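Local coordinates for protein putative pore-forming toxin (Bacteroides vulgatus ATCC 8482, PDB 3KOG) that is of unproven function but may act as a secreted or surface-anchored pore-forming toxin with a mostly beta-strand fold, at residues F19-V24 with A73-P78. Sequence-based numbering, arbitrary orientation. Where two conformers were deposited one is given.
Sequences FIITPV and ASVTIP
Two facing beta-sheets meet here through Phe19 and Ile21 of strand 18-27, Val75 and Ile77 of strand 69-77, and Pro78 just after it. The short strand segments run nearly antiparallel, at 167°, but their axes stay 8.9 Å apart and no hydrogen bond joins them, so side chains alone bridge the gap. Ile21 and Val75 meet end to end, and Ile21 CD1 comes to 3.3 Å from Val75 CG1, closer than two methyls normally sit. Val75 presents that methyl from between its backbone N and carbonyl carbon. The same Ile21 CD1 also lies 3.9 Å from Ile77 CG1, the two isoleucine side chains crossing at about a right angle. Ile77 and Phe19 run alongside one another, pointing opposite ways, which brings Ile77 CG2 to 4.0 Å from Phe19 CB. Beyond it, Pro78 lies over one face of the Phe19 ring: its CD sits 3.6 Å from the ring centroid, 18° off the normal, in a CH-pi contact. That carbon stands nearer the ring's periphery than its centre, with Phe19 CE1 the nearest ring atom to Pro78 CD at 3.5 Å. Phe19 holds CG anti to its backbone N (chi1 -164°), which carries the ring across to the proline where the opposing strand ends. Leu55, Ile60 and Tyr49 add further apolar surface around this buried layer, and Lys88 of strand 85-94 touches both Phe19 and Val75. Strand 18-27 pairs with strands 48-50 and 85-94, whereas strand 69-77 is an outermost strand of a separate three-stranded sheet. Apolar side chains meeting across two sheets that share no backbone bond are characteristic of a beta-sandwich core, consistent with a transthyretin-like domain.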
loop_
_atom_site.group_PDB
_atom_site.type_symbol
_atom_site.label_atom_id
_atom_site.label_comp_id
_atom_site.label_asym_id
_atom_site.label_seq_id
_atom_site.Cartn_x
_atom_site.Cartn_y
_atom_site.Cartn_z
ATOM N N PHE A 19 8.425 -0.262 -2.061
ATOM C CA PHE A 19 7.045 -0.464 -1.691
ATOM C C PHE A 19 6.994 -1.423 -0.514
ATOM O O PHE A 19 7.694 -2.447 -0.545
ATOM C CB PHE A 19 6.228 -0.987 -2.850
ATOM C CG PHE A 19 4.741 -0.855 -2.632
ATOM C CD1 PHE A 19 4.095 0.329 -2.935
ATOM C CD2 PHE A 19 4.024 -1.900 -2.137
ATOM C CE1 PHE A 19 2.765 0.471 -2.734
ATOM C CE2 PHE A 19 2.662 -1.788 -1.915
ATOM C CZ PHE A 19 2.033 -0.553 -2.227
ATOM N N ILE A 20 6.262 -1.027 0.536
ATOM C CA ILE A 20 6.109 -1.830 1.763
ATOM C C ILE A 20 4.703 -2.330 1.924
ATOM O O ILE A 20 3.744 -1.563 1.889
ATOM C CB ILE A 20 6.563 -1.029 2.981
ATOM C CG1 ILE A 20 8.054 -0.640 2.806
ATOM C CG2 ILE A 20 6.374 -1.824 4.291
ATOM C CD1 ILE A 20 8.535 0.418 3.833
ATOM N N ILE A 21 4.573 -3.637 2.099
ATOM C CA ILE A 21 3.328 -4.266 2.410
ATOM C C ILE A 21 3.283 -4.671 3.876
ATOM O O ILE A 21 4.198 -5.377 4.390
ATOM C CB ILE A 21 3.151 -5.586 1.547
ATOM C CG1 ILE A 21 3.003 -5.267 0.051
ATOM C CG2 ILE A 21 1.879 -6.405 2.082
ATOM C CD1 ILE A 21 3.268 -6.519 -0.871
ATOM N N THR A 22 2.255 -4.226 4.568
ATOM C CA THR A 22 2.093 -4.505 5.989
ATOM C C THR A 22 0.852 -5.366 6.248
ATOM O O THR A 22 -0.274 -4.885 6.222
ATOM C CB THR A 22 2.028 -3.194 6.816
ATOM O OG1 THR A 22 3.227 -2.416 6.592
ATOM C CG2 THR A 22 1.884 -3.489 8.297
ATOM N N PRO A 23 1.062 -6.660 6.540
ATOM C CA PRO A 23 -0.053 -7.540 6.872
ATOM C C PRO A 23 -0.603 -7.236 8.263
ATOM O O PRO A 23 0.160 -6.903 9.179
ATOM C CB PRO A 23 0.572 -8.962 6.849
ATOM C CG PRO A 23 1.933 -8.795 6.397
ATOM C CD PRO A 23 2.335 -7.389 6.442
ATOM N N VAL A 24 -1.927 -7.268 8.362
ATOM C CA VAL A 24 -2.674 -7.174 9.596
ATOM C C VAL A 24 -3.549 -8.455 9.657
ATOM O O VAL A 24 -4.345 -8.681 8.718
ATOM C CB VAL A 24 -3.583 -5.955 9.583
ATOM C CG1 VAL A 24 -4.403 -5.890 10.896
ATOM C CG2 VAL A 24 -2.787 -4.643 9.325
ATOM N N ALA A 73 -4.418 -13.515 1.720
ATOM C CA ALA A 73 -4.851 -12.354 0.942
ATOM C C ALA A 73 -3.766 -12.052 -0.040
ATOM O O ALA A 73 -2.616 -12.351 0.187
ATOM C CB ALA A 73 -5.076 -11.119 1.824
ATOM N N SER A 74 -4.161 -11.439 -1.135
ATOM C CA SER A 74 -3.224 -10.987 -2.129
ATOM C C SER A 74 -3.193 -9.453 -2.189
ATOM O O SER A 74 -4.201 -8.776 -1.883
ATOM C CB SER A 74 -3.578 -11.623 -3.461
ATOM O OG SER A 74 -3.423 -13.029 -3.371
ATOM N N VAL A 75 -2.037 -8.915 -2.533
ATOM C CA VAL A 75 -1.852 -7.497 -2.697
ATOM C C VAL A 75 -1.030 -7.260 -3.978
ATOM O O VAL A 75 -0.045 -7.952 -4.283
ATOM C CB VAL A 75 -1.167 -6.881 -1.474
ATOM C CG1 VAL A 75 0.163 -7.529 -1.258
ATOM C CG2 VAL A 75 -1.009 -5.399 -1.661
ATOM N N THR A 76 -1.472 -6.296 -4.753
ATOM C CA THR A 76 -0.754 -5.965 -6.022
ATOM C C THR A 76 0.160 -4.779 -5.691
ATOM O O THR A 76 -0.307 -3.720 -5.269
ATOM C CB THR A 76 -1.754 -5.650 -7.149
ATOM O OG1 THR A 76 -2.471 -6.832 -7.428
ATOM C CG2 THR A 76 -0.984 -5.167 -8.467
ATOM N N ILE A 77 1.452 -4.983 -5.758
ATOM C CA ILE A 77 2.427 -3.882 -5.757
ATOM C C ILE A 77 2.238 -3.147 -7.081
ATOM O O ILE A 77 2.250 -3.773 -8.178
ATOM C CB ILE A 77 3.900 -4.448 -5.674
ATOM C CG1 ILE A 77 4.140 -5.252 -4.407
ATOM C CG2 ILE A 77 4.994 -3.339 -5.849
ATOM C CD1 ILE A 77 5.457 -6.097 -4.482
ATOM N N PRO A 78 2.087 -1.803 -7.044
ATOM C CA PRO A 78 2.011 -1.055 -8.270
ATOM C C PRO A 78 3.362 -0.960 -8.990
ATOM O O PRO A 78 4.401 -1.065 -8.361
ATOM C CB PRO A 78 1.568 0.319 -7.806
ATOM C CG PRO A 78 2.263 0.455 -6.406
ATOM C CD PRO A 78 2.169 -0.930 -5.837
#